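Local coordinates for glycoside hydrolase family 16 protein (Akkermansia muciniphila, PDB 6T2N), which probably cleaves beta-galactosidic bonds within mucin O-glycan chains, as an endo-acting glycosidase of the human gut microbiota, at residues N142-R147 / K312-E317; W165-N170 / P175-I180; T252-N257 / P262-F267. All blocks are in the same frame, centred on the assembly; numbering follows the deposited sequence.

The three contacts lie on the same side of the chain's centre. The centres of contacts 2 and 3 are about 10 Å apart, those of 1 and 3 about 11 Å, those of 1 and 2 about 13 Å. Residues 262-267 lie between contacts 1 and 2. A backbone hydrogen bond from Phe267 N to Phe143 O, 2.9 Å, ties contact 3 to contact 1. Toward contact 2, Asn170 ND2 is hydrogen-bonded to Thr265 OG1 (2.8 Å) and Tyr255 OH to Val176 O (2.7 Å). Contact 2 is a beta hairpin holding Glu179, which starts a sequence fitting the family 16 active-site signature; contacts 1 and 3 join loops beside it. None includes the calcium ligands Glu59, Gly98 and Asp297.

Contact 1. Residues N142-R147 / K312-E317; sequences NFMFGR and KQFDPE
Met144, Phe314 and Phe145 carry this contact, which packs the C-terminal loop after helix 305-311 on the short link between strands 142-143 and 146-153, at the rim of the family 16 jelly roll. The terminal methyl of Met144 does the touching. Its CE lies 3.9 Å from Phe314 CB, and the two side chains cross at about a right angle. CG of Met144 is anti to the backbone N (chi1 -163°), beside the carbonyl carbon, and the chain bends at its last torsion to bring the methyl to Phe314. On its way the methionine also covers its neighbour: Met144 CG sits 4.1 Å above the plane of the Phe145 ring, over its centre. Phe145 then meets Phe314 at a rim. Phe145 CE2 is 4.0 Å from Phe314 CD2, and that atom lies near the plane of the Phe145 ring.

The Phe145 ring has further neighbours. Trp231 meets it edge-to-face, and His307 and Gln310 of helix 305-311 touch it. Phe314 also packs on Arg264. Beyond the phenylalanine the loop turns: Asp315 OD1 accepts from Glu317 N at 3.0 Å, an Asx turn. The loop also has a backbone hydrogen bond between Glu317 and Lys171.

Between these two segments the contact is apolar, so it probably rests on burial of the methyl and the two rings.

Contact 2. Residues W165-N170 / P175-I180; sequences WLLGKN and PVNGEI
Leu166 and Ile180 form an antiparallel hydrogen-bonded pair. Leu166 N gives to Ile180 O, and Ile180 N to Leu166 O, both at 2.8 Å. Leu167 and Glu179 make the next, non-hydrogen-bonded pair, with side chains lying alongside each other and Leu167 CD2 3.7 Å from Glu179 CG. The Glu179 carboxylate reaches Trp165: OE2 is 3.5 Å from Trp165 CE3, and the two planes stand 56° apart. Gly168 N closes the ladder on Gly178 O.

Past the ladder the side chains take over. Asn177 ND2 meets a lone pair of Gly168 O in the carbonyl plane at 2.7 Å, nearly straight at 169°. Its CG sits between the backbone N and the carbonyl carbon (chi1 64°), which, with the turn about chi2, lets ND2 reach Gly168 O. In return Asn170 ND2 gives to Asn177 O at 2.9 Å.

Further out, Trp174 NE1 is hydrogen-bonded to Glu179 OE1, Asn272 OD1 to Trp165 NE1, and Thr265 OG1 to Asn170 ND2. A type I turn from Pro175 to Gly178 leads into the second strand. This is a beta hairpin of the family 16 jelly roll, whose Glu179-Ile180-Asp181 fits the start of the family's ExDxxE signature.

Contact 3. Residues T252-N257 / P262-F267; sequences TTNYAN and PFRTPF
Tyr255 lies across Pro262 in the long loop that leads from strand 243-249 to strand 267-275 of the family 16 jelly roll. From CB the ring runs out with CG anti to the carbonyl carbon (chi1 -78°), and this carries the ring out to the proline, which lies under one face. Pro262 CD touches the CE2 side, 3.4 Å from Tyr255 CE2. It is a CH-pi contact: Pro262 CD stands 3.7 Å from the Tyr255 ring centroid, 26° off the normal. At the tip, Tyr255 OH passes 3.4 Å from Pro262 CG and is hydrogen-bonded to Val176 O. Trp172 meets the ring edge-to-face.

Pro262 also faces the other way, with CG 4.1 Å above the plane of the Phe263 ring. Thr253 comes to the edge of that ring, its OG1 3.5 Å from Phe263 CD2 and hydrogen-bonded to Asn261 ND2. Arg264 turns its guanidinium to Lys233 O.

With an alanine in place of Tyr255, Pro262 would probably lose the aromatic face it packs on, and Val176 O would be left without its hydroxyl partner. The proline carbonyl has a mate of its own: Thr265 OG1 gives to Pro262 O at 2.9 Å, from 37° above the carbonyl plane.

Contact 1. Residues N142-R147 / K312-E317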
loop_
_atom_site.group_PDB
_atom_site.type_symbol
_atom_site.label_atom_id
_atom_site.label_comp_id
_atom_site.label_asym_id
_atom_site.label_seq_id
_atom_site.Cartn_x
_atom_site.Cartn_y
_atom_site.Cartn_z
ATOM N N ASN A 142 0.545 12.106 5.667
ATOM C CA ASN A 142 0.943 12.192 4.233
ATOM C C ASN A 142 2.457 12.233 4.137
ATOM O O ASN A 142 3.055 12.816 4.999
ATOM C CB ASN A 142 0.440 13.461 3.583
ATOM C CG ASN A 142 -1.056 13.548 3.647
ATOM O OD1 ASN A 142 -1.594 14.632 3.487
ATOM N ND2 ASN A 142 -1.719 12.423 3.888
ATOM N N PHE A 143 3.027 11.604 3.126
ATOM C CA PHE A 143 4.489 11.578 2.891
ATOM C C PHE A 143 4.756 12.366 1.623
ATOM O O PHE A 143 3.939 12.201 0.693
ATOM C CB PHE A 143 4.972 10.134 2.763
ATOM C CG PHE A 143 4.560 9.266 3.918
ATOM C CD1 PHE A 143 5.312 9.242 5.081
ATOM C CD2 PHE A 143 3.407 8.503 3.853
ATOM C CE1 PHE A 143 4.920 8.459 6.158
ATOM C CE2 PHE A 143 3.013 7.731 4.935
ATOM C CZ PHE A 143 3.766 7.720 6.084
ATOM N N MET A 144 5.803 13.201 1.598
ATOM C CA MET A 144 6.252 13.885 0.333
ATOM C C MET A 144 7.766 14.007 0.247
ATOM O O MET A 144 8.323 14.918 0.776
ATOM C CB MET A 144 5.661 15.277 0.158
ATOM C CG MET A 144 5.799 15.746 -1.251
ATOM S SD MET A 144 4.618 17.059 -1.590
ATOM C CE MET A 144 5.543 18.020 -2.792
ATOM N N PHE A 145 8.360 13.075 -0.450
ATOM C CA PHE A 145 9.819 12.905 -0.597
ATOM C C PHE A 145 10.308 12.252 0.708
ATOM O O PHE A 145 10.085 12.723 1.904
ATOM C CB PHE A 145 10.550 14.208 -1.026
ATOM C CG PHE A 145 9.963 14.920 -2.230
ATOM C CD1 PHE A 145 9.486 14.200 -3.316
ATOM C CD2 PHE A 145 9.838 16.292 -2.244
ATOM C CE1 PHE A 145 8.861 14.833 -4.365
ATOM C CE2 PHE A 145 9.232 16.930 -3.310
ATOM C CZ PHE A 145 8.757 16.197 -4.374
ATOM N N GLY A 146 11.019 11.166 0.488
ATOM C CA GLY A 146 11.978 10.692 1.482
ATOM C C GLY A 146 12.159 9.237 1.236
ATOM O O GLY A 146 11.804 8.787 0.151
ATOM N N ARG A 147 12.651 8.541 2.237
ATOM C CA ARG A 147 12.887 7.094 2.163
ATOM C C ARG A 147 11.934 6.464 3.156
ATOM O O ARG A 147 11.959 6.875 4.349
ATOM C CB ARG A 147 14.336 6.772 2.525
ATOM C CG ARG A 147 14.612 5.283 2.675
ATOM C CD ARG A 147 15.855 5.089 3.491
ATOM N NE ARG A 147 16.291 3.707 3.441
ATOM C CZ ARG A 147 16.957 3.166 2.432
ATOM N NH1 ARG A 147 17.243 3.877 1.356
ATOM N NH2 ARG A 147 17.316 1.904 2.481
ATOM N N LYS A 312 8.400 21.772 0.119
ATOM C CA LYS A 312 7.871 23.140 0.339
ATOM C C LYS A 312 7.800 23.889 -1.001
ATOM O O LYS A 312 7.079 24.907 -1.058
ATOM C CB LYS A 312 8.762 23.856 1.370
ATOM C CG LYS A 312 8.802 23.225 2.769
ATOM C CD LYS A 312 7.621 23.579 3.663
ATOM C CE LYS A 312 7.692 24.996 4.204
ATOM N NZ LYS A 312 6.345 25.607 4.311
ATOM N N GLN A 313 8.483 23.388 -2.042
ATOM C CA GLN A 313 8.617 24.086 -3.353
ATOM C C GLN A 313 7.750 23.429 -4.451
ATOM O O GLN A 313 8.116 23.560 -5.634
ATOM C CB GLN A 313 10.112 24.258 -3.696
ATOM C CG GLN A 313 10.817 23.110 -4.434
ATOM C CD GLN A 313 12.326 23.287 -4.462
ATOM O OE1 GLN A 313 12.847 24.167 -3.781
ATOM N NE2 GLN A 313 13.056 22.453 -5.234
ATOM N N PHE A 314 6.586 22.868 -4.113
ATOM C CA PHE A 314 5.586 22.385 -5.099
ATOM C C PHE A 314 4.163 22.522 -4.587
ATOM O O PHE A 314 3.914 22.052 -3.475
ATOM C CB PHE A 314 5.767 20.904 -5.389
ATOM C CG PHE A 314 7.035 20.597 -6.116
ATOM C CD1 PHE A 314 7.147 20.882 -7.463
ATOM C CD2 PHE A 314 8.118 20.079 -5.452
ATOM C CE1 PHE A 314 8.334 20.650 -8.143
ATOM C CE2 PHE A 314 9.288 19.812 -6.132
ATOM C CZ PHE A 314 9.405 20.102 -7.475
ATOM N N ASP A 315 3.258 23.047 -5.411
ATOM C CA ASP A 315 1.814 23.154 -5.079
ATOM C C ASP A 315 1.353 21.722 -4.801
ATOM O O ASP A 315 1.294 20.899 -5.712
ATOM C CB ASP A 315 1.038 23.896 -6.181
ATOM C CG ASP A 315 -0.486 23.856 -6.066
ATOM O OD1 ASP A 315 -1.021 23.331 -5.012
ATOM O OD2 ASP A 315 -1.148 24.325 -7.039
ATOM N N PRO A 316 1.088 21.310 -3.543
ATOM C CA PRO A 316 0.771 19.911 -3.311
ATOM C C PRO A 316 -0.503 19.515 -4.081
ATOM O O PRO A 316 -0.614 18.364 -4.398
ATOM C CB PRO A 316 0.691 19.786 -1.775
ATOM C CG PRO A 316 0.445 21.203 -1.284
ATOM C CD PRO A 316 1.106 22.106 -2.306
ATOM N N GLU A 317 -1.408 20.440 -4.426
ATOM C CA GLU A 317 -2.703 20.054 -5.069
ATOM C C GLU A 317 -2.440 19.613 -6.540
ATOM O O GLU A 317 -3.350 18.943 -7.138
ATOM C CB GLU A 317 -3.721 21.182 -4.821
ATOM C CG GLU A 317 -5.211 20.823 -4.942
ATOM C CD GLU A 317 -6.058 21.996 -5.482
ATOM O OE1 GLU A 317 -6.302 22.063 -6.745
ATOM O OE2 GLU A 317 -6.443 22.901 -4.663
#

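Contact 2. Residues W165-N170 / P175-I180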
loop_
_atom_site.group_PDB
_atom_site.type_symbol
_atom_site.label_atom_id
_atom_site.label_comp_id
_atom_site.label_asym_id
_atom_site.label_seq_id
_atom_site.Cartn_x
_atom_site.Cartn_y
_atom_site.Cartn_z
ATOM N N TRP A 165 1.278 -0.194 -0.189
ATOM C CA TRP A 165 1.073 0.766 -1.289
ATOM C C TRP A 165 0.540 2.122 -0.815
ATOM O O TRP A 165 0.051 2.230 0.297
ATOM C CB TRP A 165 0.214 0.089 -2.331
ATOM C CG TRP A 165 -1.120 -0.285 -1.814
ATOM C CD1 TRP A 165 -1.386 -1.196 -0.848
ATOM C CD2 TRP A 165 -2.386 0.224 -2.249
ATOM N NE1 TRP A 165 -2.728 -1.256 -0.638
ATOM C CE2 TRP A 165 -3.368 -0.410 -1.488
ATOM C CE3 TRP A 165 -2.790 1.166 -3.195
ATOM C CZ2 TRP A 165 -4.718 -0.144 -1.637
ATOM C CZ3 TRP A 165 -4.128 1.418 -3.351
ATOM C CH2 TRP A 165 -5.080 0.765 -2.581
ATOM N N LEU A 166 0.784 3.141 -1.636
ATOM C CA LEU A 166 0.470 4.575 -1.399
ATOM C C LEU A 166 -0.311 5.143 -2.598
ATOM O O LEU A 166 -0.036 4.749 -3.727
ATOM C CB LEU A 166 1.778 5.343 -1.220
ATOM C CG LEU A 166 2.739 4.780 -0.172
ATOM C CD1 LEU A 166 3.798 3.850 -0.771
ATOM C CD2 LEU A 166 3.401 5.907 0.593
ATOM N N LEU A 167 -1.291 5.992 -2.293
ATOM C CA LEU A 167 -2.180 6.749 -3.210
ATOM C C LEU A 167 -1.925 8.237 -2.964
ATOM O O LEU A 167 -1.829 8.612 -1.762
ATOM C CB LEU A 167 -3.646 6.454 -2.879
ATOM C CG LEU A 167 -4.211 5.115 -3.353
ATOM C CD1 LEU A 167 -5.521 4.769 -2.626
ATOM C CD2 LEU A 167 -4.398 5.115 -4.861
ATOM N N GLY A 168 -1.848 9.039 -4.049
ATOM C CA GLY A 168 -1.538 10.498 -4.056
ATOM C C GLY A 168 -2.851 11.311 -3.794
ATOM O O GLY A 168 -3.977 10.981 -4.313
ATOM N N LYS A 169 -2.721 12.263 -2.843
ATOM C CA LYS A 169 -3.871 13.121 -2.440
ATOM C C LYS A 169 -3.569 14.455 -3.094
ATOM O O LYS A 169 -2.511 15.022 -2.800
ATOM C CB LYS A 169 -4.111 13.211 -0.922
ATOM C CG LYS A 169 -5.413 13.923 -0.521
ATOM C CD LYS A 169 -5.467 14.351 0.936
ATOM C CE LYS A 169 -5.252 13.166 1.859
ATOM N NZ LYS A 169 -4.265 13.455 2.924
ATOM N N ASN A 170 -4.470 14.870 -3.981
ATOM C CA ASN A 170 -4.319 15.988 -4.948
ATOM C C ASN A 170 -5.661 16.137 -5.677
ATOM O O ASN A 170 -6.582 15.403 -5.394
ATOM C CB ASN A 170 -3.062 15.846 -5.864
ATOM C CG ASN A 170 -3.118 14.452 -6.703
ATOM O OD1 ASN A 170 -4.185 14.074 -7.225
ATOM N ND2 ASN A 170 -2.033 13.713 -6.784
ATOM N N PRO A 175 -6.990 6.849 -11.931
ATOM C CA PRO A 175 -5.589 6.659 -11.531
ATOM C C PRO A 175 -4.675 7.887 -11.666
ATOM O O PRO A 175 -3.445 7.761 -11.511
ATOM C CB PRO A 175 -5.056 5.651 -12.564
ATOM C CG PRO A 175 -6.084 5.628 -13.688
ATOM C CD PRO A 175 -7.207 6.588 -13.353
ATOM N N VAL A 176 -5.289 9.034 -11.969
ATOM C CA VAL A 176 -4.566 10.255 -12.359
ATOM C C VAL A 176 -3.897 10.780 -11.099
ATOM O O VAL A 176 -2.877 11.413 -11.236
ATOM C CB VAL A 176 -5.523 11.250 -13.033
ATOM C CG1 VAL A 176 -4.841 12.539 -13.449
ATOM C CG2 VAL A 176 -6.217 10.641 -14.240
ATOM N N ASN A 177 -4.420 10.484 -9.921
ATOM C CA ASN A 177 -3.849 11.000 -8.652
ATOM C C ASN A 177 -2.370 10.486 -8.538
ATOM O O ASN A 177 -1.577 11.046 -7.778
ATOM C CB ASN A 177 -4.791 10.705 -7.449
ATOM C CG ASN A 177 -5.014 9.248 -7.114
ATOM O OD1 ASN A 177 -5.431 8.456 -7.963
ATOM N ND2 ASN A 177 -4.795 8.905 -5.862
ATOM N N GLY A 178 -2.171 9.233 -8.975
ATOM C CA GLY A 178 -0.972 8.405 -8.663
ATOM C C GLY A 178 -1.152 7.258 -7.635
ATOM O O GLY A 178 -1.945 7.355 -6.685
ATOM N N GLU A 179 -0.367 6.208 -7.831
ATOM C CA GLU A 179 -0.328 5.002 -7.001
ATOM C C GLU A 179 1.066 4.383 -7.081
ATOM O O GLU A 179 1.516 4.030 -8.182
ATOM C CB GLU A 179 -1.377 3.989 -7.452
ATOM C CG GLU A 179 -1.715 2.992 -6.318
ATOM C CD GLU A 179 -2.483 1.740 -6.733
ATOM O OE1 GLU A 179 -3.577 1.871 -7.374
ATOM O OE2 GLU A 179 -1.938 0.653 -6.505
ATOM N N ILE A 180 1.671 4.177 -5.917
ATOM C CA ILE A 180 3.016 3.557 -5.711
ATOM C C ILE A 180 2.805 2.269 -4.911
ATOM O O ILE A 180 2.483 2.367 -3.731
ATOM C CB ILE A 180 3.923 4.543 -4.960
ATOM C CG1 ILE A 180 3.894 5.924 -5.610
ATOM C CG2 ILE A 180 5.334 4.012 -4.813
ATOM C CD1 ILE A 180 4.427 6.980 -4.701
#

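Contact 3. Residues T252-N257 / P262-F267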
loop_
_atom_site.group_PDB
_atom_site.type_symbol
_atom_site.label_atom_id
_atom_site.label_comp_id
_atom_site.label_asym_id
_atom_site.label_seq_id
_atom_site.Cartn_x
_atom_site.Cartn_y
_atom_site.Cartn_z
ATOM N N THR A 252 9.546 12.364 -16.798
ATOM C CA THR A 252 8.687 11.623 -17.779
ATOM C C THR A 252 7.218 11.455 -17.297
ATOM O O THR A 252 6.338 11.138 -18.142
ATOM C CB THR A 252 9.268 10.242 -18.097
ATOM O OG1 THR A 252 8.967 9.504 -16.910
ATOM C CG2 THR A 252 10.747 10.253 -18.437
ATOM N N THR A 253 6.918 11.716 -16.024
ATOM C CA THR A 253 5.514 11.697 -15.524
ATOM C C THR A 253 4.959 13.126 -15.417
ATOM O O THR A 253 4.090 13.338 -14.554
ATOM C CB THR A 253 5.403 10.970 -14.180
ATOM O OG1 THR A 253 5.929 11.713 -13.071
ATOM C CG2 THR A 253 6.140 9.653 -14.227
ATOM N N ASN A 254 5.383 14.054 -16.279
ATOM C CA ASN A 254 4.751 15.393 -16.391
ATOM C C ASN A 254 3.381 15.148 -17.101
ATOM O O ASN A 254 3.359 14.365 -18.245
ATOM C CB ASN A 254 5.694 16.409 -17.111
ATOM C CG ASN A 254 6.636 17.229 -16.173
ATOM O OD1 ASN A 254 6.109 17.534 -15.048
ATOM N ND2 ASN A 254 7.819 17.259 -16.237
ATOM N N TYR A 255 2.344 15.865 -16.652
ATOM C CA TYR A 255 1.017 15.785 -17.326
ATOM C C TYR A 255 0.924 16.977 -18.261
ATOM O O TYR A 255 1.475 17.986 -17.854
ATOM C CB TYR A 255 -0.166 15.831 -16.344
ATOM C CG TYR A 255 -0.491 14.564 -15.583
ATOM C CD1 TYR A 255 -0.265 13.306 -16.119
ATOM C CD2 TYR A 255 -1.095 14.641 -14.341
ATOM C CE1 TYR A 255 -0.604 12.160 -15.429
ATOM C CE2 TYR A 255 -1.401 13.503 -13.612
ATOM C CZ TYR A 255 -1.170 12.261 -14.172
ATOM O OH TYR A 255 -1.484 11.143 -13.492
ATOM N N ALA A 256 0.144 16.854 -19.342
ATOM C CA ALA A 256 -0.033 17.812 -20.465
ATOM C C ALA A 256 -0.573 19.148 -19.972
ATOM O O ALA A 256 -1.319 19.133 -18.925
ATOM C CB ALA A 256 -0.967 17.238 -21.501
ATOM N N ASN A 257 -0.217 20.215 -20.744
ATOM C CA ASN A 257 -0.546 21.667 -20.546
ATOM C C ASN A 257 0.267 22.187 -19.267
ATOM O O ASN A 257 1.450 21.940 -18.898
ATOM C CB ASN A 257 -2.063 21.836 -20.446
ATOM C CG ASN A 257 -2.717 21.242 -21.674
ATOM O OD1 ASN A 257 -2.696 21.838 -22.761
ATOM N ND2 ASN A 257 -3.257 20.047 -21.511
ATOM N N PRO A 262 1.656 13.959 -10.907
ATOM C CA PRO A 262 1.026 13.437 -9.709
ATOM C C PRO A 262 2.016 12.943 -8.636
ATOM O O PRO A 262 1.582 12.749 -7.476
ATOM C CB PRO A 262 0.235 12.281 -10.314
ATOM C CG PRO A 262 1.127 11.744 -11.362
ATOM C CD PRO A 262 1.562 13.015 -12.029
ATOM N N PHE A 263 3.284 12.738 -8.996
ATOM C CA PHE A 263 4.310 12.159 -8.089
ATOM C C PHE A 263 5.086 13.235 -7.317
ATOM O O PHE A 263 6.052 12.889 -6.612
ATOM C CB PHE A 263 5.222 11.230 -8.890
ATOM C CG PHE A 263 4.505 9.977 -9.313
ATOM C CD1 PHE A 263 3.858 9.193 -8.354
ATOM C CD2 PHE A 263 4.490 9.572 -10.638
ATOM C CE1 PHE A 263 3.202 8.037 -8.707
ATOM C CE2 PHE A 263 3.820 8.418 -10.995
ATOM C CZ PHE A 263 3.175 7.661 -10.024
ATOM N N ARG A 264 4.690 14.505 -7.439
ATOM C CA ARG A 264 5.246 15.612 -6.604
ATOM C C ARG A 264 4.088 16.169 -5.763
ATOM O O ARG A 264 4.005 17.363 -5.542
ATOM C CB ARG A 264 5.917 16.689 -7.476
ATOM C CG ARG A 264 6.932 16.167 -8.494
ATOM C CD ARG A 264 7.627 17.272 -9.318
ATOM N NE ARG A 264 8.879 16.845 -9.998
ATOM C CZ ARG A 264 9.187 17.047 -11.292
ATOM N NH1 ARG A 264 8.357 17.718 -12.083
ATOM N NH2 ARG A 264 10.321 16.547 -11.800
ATOM N N THR A 265 3.183 15.310 -5.349
ATOM C CA THR A 265 2.124 15.650 -4.381
ATOM C C THR A 265 2.303 14.667 -3.248
ATOM O O THR A 265 3.044 13.699 -3.407
ATOM C CB THR A 265 0.743 15.652 -5.051
ATOM O OG1 THR A 265 0.307 14.353 -5.482
ATOM C CG2 THR A 265 0.768 16.595 -6.234
ATOM N N PRO A 266 1.685 14.914 -2.073
ATOM C CA PRO A 266 1.746 13.947 -0.975
ATOM C C PRO A 266 0.913 12.687 -1.257
ATOM O O PRO A 266 -0.131 12.697 -1.974
ATOM C CB PRO A 266 1.250 14.752 0.222
ATOM C CG PRO A 266 0.343 15.792 -0.378
ATOM C CD PRO A 266 0.945 16.136 -1.721
ATOM N N PHE A 267 1.421 11.600 -0.697
ATOM C CA PHE A 267 0.884 10.221 -0.860
ATOM C C PHE A 267 0.558 9.613 0.514
ATOM O O PHE A 267 1.390 9.769 1.443
ATOM C CB PHE A 267 1.922 9.421 -1.651
ATOM C CG PHE A 267 1.701 9.395 -3.134
ATOM C CD1 PHE A 267 2.022 10.478 -3.903
ATOM C CD2 PHE A 267 1.161 8.288 -3.746
ATOM C CE1 PHE A 267 1.822 10.456 -5.276
ATOM C CE2 PHE A 267 0.960 8.253 -5.111
ATOM C CZ PHE A 267 1.289 9.346 -5.878
#